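Local atomic coordinates of putative isomerase (Streptomyces coelicolor A3, PDB entry 2OQH), a protein that is a putative isomerase of the enolase superfamily, with a TIM-barrel domain, and may dehydrate D-glucarate to 5-dehydro-4-deoxy-D-glucarate. Residues A[228-231]-A[232-236]; A[248-251]-A[252-256]. One frame throughout, in Å; residues are numbered along the deposited sequence.

Contact 1: A[228-231]-A[232-236]; sequences GIEG and MAQVK
Glu230 and Gln234, one helical turn apart, run side by side off the outer face of helix 228-238 and point the same way. Their ends are joined by a hydrogen bond from Gln234 NE2 to Glu230 OE2, 3.2 Å long and bent to 142° at the hydrogen. The amide meets the syn side of the carboxylate oxygen, somewhat out of its plane, with the two flat groups turned 33° against each other. In Gln234, CG is anti to the carbonyl carbon (chi1 -70°), which puts it 3.4 Å from Glu230 O, the carbonyl oxygen that also accepts the backbone N-H of Gln234; the bend at chi2 then turns the amide toward the carboxylate.

Beneath this pair the helix is wound by successive i to i+4 bonds. Met232 N reaches Gly228 O at 3.0 Å, Ala233 N follows on Ile229 O, and Val235 N closes on Gly231 O. Selenomethionine Met232 departs on another side: its CG passes 3.2 Å from Gly228 O, and the bend at chi2 leads SE away from this turn, the side chain packing on Leu243 and Thr245 of strand 243-245. Val235 also touches Leu243, as befits the helix of the beta-alpha-beta unit 221-223, 228-238, 243-245 of the barrel. A charged acceptor facing a neutral donor through one bent bond at an exposed site implies a modest tie, probably weakened further by competing water.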
loop_
_atom_site.group_PDB
_atom_site.type_symbol
_atom_site.label_atom_id
_atom_site.label_comp_id
_atom_site.label_asym_id
_atom_site.label_seq_id
_atom_site.Cartn_x
_atom_site.Cartn_y
_atom_site.Cartn_z
ATOM N N GLY A 228 5.004 13.313 13.102
ATOM C CA GLY A 228 5.884 14.317 12.529
ATOM C C GLY A 228 7.344 14.030 12.233
ATOM O O GLY A 228 7.984 13.190 12.861
ATOM N N ILE A 229 7.866 14.771 11.264
ATOM C CA ILE A 229 9.256 14.654 10.858
ATOM C C ILE A 229 10.144 14.987 12.051
ATOM O O ILE A 229 11.170 14.340 12.265
ATOM C CB ILE A 229 9.578 15.626 9.699
ATOM C CG1 ILE A 229 8.871 15.163 8.423
ATOM C CG2 ILE A 229 11.081 15.705 9.474
ATOM C CD1 ILE A 229 9.029 16.123 7.257
ATOM N N GLU A 230 9.742 15.992 12.825
ATOM C CA GLU A 230 10.509 16.408 13.999
ATOM C C GLU A 230 10.646 15.266 15.002
ATOM O O GLU A 230 11.755 14.911 15.400
ATOM C CB GLU A 230 9.842 17.608 14.686
ATOM C CG GLU A 230 10.449 17.999 16.055
ATOM C CD GLU A 230 11.954 18.289 15.999
ATOM O OE1 GLU A 230 12.433 18.771 14.949
ATOM O OE2 GLU A 230 12.658 18.052 17.009
ATOM N N GLY A 231 9.518 14.701 15.409
ATOM C CA GLY A 231 9.548 13.611 16.364
ATOM C C GLY A 231 10.328 12.414 15.845
ATOM O O GLY A 231 11.142 11.846 16.562
HETATM N N MSE A 232 10.079 12.035 14.594
HETATM C CA MSE A 232 10.759 10.889 13.992
HETATM C C MSE A 232 12.276 11.073 13.938
HETATM O O MSE A 232 13.028 10.123 14.167
HETATM C CB MSE A 232 10.209 10.627 12.585
HETATM C CG MSE A 232 8.773 10.088 12.563
HETATM SE SE MSE A 232 8.646 8.230 13.162
HETATM C CE MSE A 232 9.031 7.404 11.458
ATOM N N ALA A 233 12.723 12.286 13.633
ATOM C CA ALA A 233 14.154 12.560 13.569
ATOM C C ALA A 233 14.752 12.337 14.960
ATOM O O ALA A 233 15.850 11.804 15.094
ATOM C CB ALA A 233 14.410 13.997 13.106
ATOM N N GLN A 234 14.018 12.741 15.993
ATOM C CA GLN A 234 14.493 12.567 17.363
ATOM C C GLN A 234 14.620 11.084 17.712
ATOM O O GLN A 234 15.578 10.673 18.364
ATOM C CB GLN A 234 13.545 13.251 18.350
ATOM C CG GLN A 234 13.565 14.782 18.300
ATOM C CD GLN A 234 14.912 15.373 18.680
ATOM O OE1 GLN A 234 15.603 14.867 19.567
ATOM N NE2 GLN A 234 15.282 16.466 18.021
ATOM N N VAL A 235 13.661 10.275 17.275
ATOM C CA VAL A 235 13.726 8.851 17.565
ATOM C C VAL A 235 14.939 8.240 16.868
ATOM O O VAL A 235 15.686 7.475 17.472
ATOM C CB VAL A 235 12.458 8.114 17.109
ATOM C CG1 VAL A 235 12.611 6.618 17.364
ATOM C CG2 VAL A 235 11.245 8.651 17.856
ATOM N N LYS A 236 15.136 8.600 15.604
ATOM C CA LYS A 236 16.254 8.100 14.800
ATOM C C LYS A 236 17.607 8.448 15.416
ATOM O O LYS A 236 18.556 7.669 15.339
ATOM C CB LYS A 236 16.165 8.677 13.378
ATOM C CG LYS A 236 17.249 8.213 12.404
ATOM C CD LYS A 236 16.683 8.141 10.981
ATOM C CE LYS A 236 17.639 8.695 9.933
ATOM N NZ LYS A 236 18.917 7.953 9.813
#

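Contact 2: A[248-251]-A[252-256]; sequences CVVR and FEDFA
Arg251 lays one face of its guanidinium over Glu253 CB, which sits 3.7 Å from the plane beneath the centre of the group. The Glu253 carboxylate continues the stack, its plane only 17° from that of the guanidinium, but no N-H points at OE2, which lies well out of the guanidinium plane; between Arg251 NH1 and Glu253 OE2, 4.1 Å apart, the attraction is of charge alone. Asp254 comes instead at the guanidinium edge, its carboxylate turned 64°, and OD1 takes a weak, fairly straight hydrogen bond from Arg251 NE at 3.4 Å within a salt bridge. From CG to NE the arginine is extended, and chi1 of 60°, the crowded position between backbone N and carbonyl carbon, sets CG 3.4 Å from Asp254 OD2.

Asp254 OD2 also accepts the backbone N-H of Val250 N at 3.1 Å through its anti lone pair, nearly straight. One carboxylate thus clasps the loop backbone with one oxygen and a side chain with the other. The chain here leaves strand 243-245 of the TIM barrel and turns into helix 252-260, and Asp254 N bonds back to Arg251 O at 2.8 Å. A lysine in place of Arg251 has neither a flat guanidinium nor NE, and would probably leave Asp254 OD1 without this partner and Glu253 CB without the face over it.

On the inner side Val249 CG1 approaches Asp254 CB at 4.1 Å and, more loosely, the ring of Phe255. Both Val249 and Phe255 pack on Ile267 of strand 266-269, while the Phe255 ring also meets His286 edge-to-face.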
loop_
_atom_site.group_PDB
_atom_site.type_symbol
_atom_site.label_atom_id
_atom_site.label_comp_id
_atom_site.label_asym_id
_atom_site.label_seq_id
_atom_site.Cartn_x
_atom_site.Cartn_y
_atom_site.Cartn_z
ATOM N N CYS A 248 4.732 10.566 7.911
ATOM C CA CYS A 248 5.390 11.872 8.008
ATOM C C CYS A 248 6.025 12.322 6.684
ATOM O O CYS A 248 6.443 13.471 6.549
ATOM C CB CYS A 248 6.422 11.894 9.148
ATOM S SG CYS A 248 7.980 11.057 8.851
ATOM N N VAL A 249 6.091 11.405 5.721
ATOM C CA VAL A 249 6.607 11.691 4.382
ATOM C C VAL A 249 5.627 10.994 3.444
ATOM O O VAL A 249 5.792 9.810 3.148
ATOM C CB VAL A 249 8.016 11.104 4.144
ATOM C CG1 VAL A 249 8.413 11.299 2.681
ATOM C CG2 VAL A 249 9.033 11.774 5.057
ATOM N N VAL A 250 4.604 11.723 2.993
ATOM C CA VAL A 250 3.580 11.152 2.115
ATOM C C VAL A 250 3.391 11.907 0.799
ATOM O O VAL A 250 2.409 11.705 0.087
ATOM C CB VAL A 250 2.213 11.082 2.839
ATOM C CG1 VAL A 250 2.362 10.315 4.147
ATOM C CG2 VAL A 250 1.682 12.484 3.109
ATOM N N ARG A 251 4.342 12.776 0.489
ATOM C CA ARG A 251 4.314 13.569 -0.730
ATOM C C ARG A 251 5.713 14.132 -0.906
ATOM O O ARG A 251 6.425 14.332 0.072
ATOM C CB ARG A 251 3.298 14.709 -0.603
ATOM C CG ARG A 251 3.575 15.666 0.536
ATOM C CD ARG A 251 2.510 16.754 0.638
ATOM N NE ARG A 251 2.956 17.797 1.555
ATOM C CZ ARG A 251 2.594 19.079 1.483
ATOM N NH1 ARG A 251 1.767 19.497 0.534
ATOM N NH2 ARG A 251 3.086 19.951 2.358
ATOM N N PHE A 252 6.112 14.381 -2.146
ATOM C CA PHE A 252 7.447 14.901 -2.402
ATOM C C PHE A 252 7.800 16.173 -1.637
ATOM O O PHE A 252 8.956 16.368 -1.286
ATOM C CB PHE A 252 7.644 15.086 -3.906
ATOM C CG PHE A 252 7.784 13.785 -4.636
ATOM C CD1 PHE A 252 8.961 13.048 -4.543
ATOM C CD2 PHE A 252 6.724 13.265 -5.377
ATOM C CE1 PHE A 252 9.079 11.798 -5.167
ATOM C CE2 PHE A 252 6.829 12.020 -6.001
ATOM C CZ PHE A 252 8.008 11.288 -5.901
ATOM N N GLU A 253 6.815 17.022 -1.354
ATOM C CA GLU A 253 7.087 18.248 -0.608
ATOM C C GLU A 253 7.662 17.935 0.774
ATOM O O GLU A 253 8.283 18.795 1.395
ATOM C CB GLU A 253 5.822 19.098 -0.454
ATOM C CG GLU A 253 5.385 19.777 -1.740
ATOM C CD GLU A 253 4.367 18.969 -2.542
ATOM O OE1 GLU A 253 4.417 17.720 -2.533
ATOM O OE2 GLU A 253 3.517 19.605 -3.204
ATOM N N ASP A 254 7.452 16.703 1.240
ATOM C CA ASP A 254 7.955 16.259 2.545
ATOM C C ASP A 254 9.351 15.653 2.457
ATOM O O ASP A 254 10.055 15.559 3.455
ATOM C CB ASP A 254 7.065 15.171 3.145
ATOM C CG ASP A 254 5.671 15.646 3.465
ATOM O OD1 ASP A 254 5.450 16.869 3.603
ATOM O OD2 ASP A 254 4.795 14.766 3.597
ATOM N N PHE A 255 9.739 15.227 1.260
ATOM C CA PHE A 255 11.018 14.562 1.083
ATOM C C PHE A 255 12.281 15.332 1.471
ATOM O O PHE A 255 13.038 14.876 2.319
ATOM C CB PHE A 255 11.163 14.069 -0.352
ATOM C CG PHE A 255 12.160 12.961 -0.498
ATOM C CD1 PHE A 255 11.784 11.640 -0.278
ATOM C CD2 PHE A 255 13.489 13.242 -0.817
ATOM C CE1 PHE A 255 12.718 10.601 -0.373
ATOM C CE2 PHE A 255 14.437 12.216 -0.913
ATOM C CZ PHE A 255 14.048 10.889 -0.691
ATOM N N ALA A 256 12.517 16.474 0.833
ATOM C CA ALA A 256 13.701 17.280 1.117
ATOM C C ALA A 256 13.830 17.576 2.612
ATOM O O ALA A 256 14.879 17.337 3.204
ATOM C CB ALA A 256 13.661 18.575 0.318
#

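Both contacts belong to the TIM-barrel domain and follow one another along the chain, on either side of strand 243-245. Contact 1 lies within a single helix, farther from the centre of the chain: its side-chain bond is neutral-to-charged and exposed, its buried side mostly apolar. Contact 2 joins a loop to the start of the next helix, nearer that centre, and relies on a carboxylate shared between backbone and arginine, with buried Val249 and Phe255 inside. The two touch by packing, Ile229 CG1 lying 3.5 Å from Cys248 O and Met232 CG 3.9 Å from Cys248 SG, so helix 228-238 lies against the loop that precedes helix 252-260.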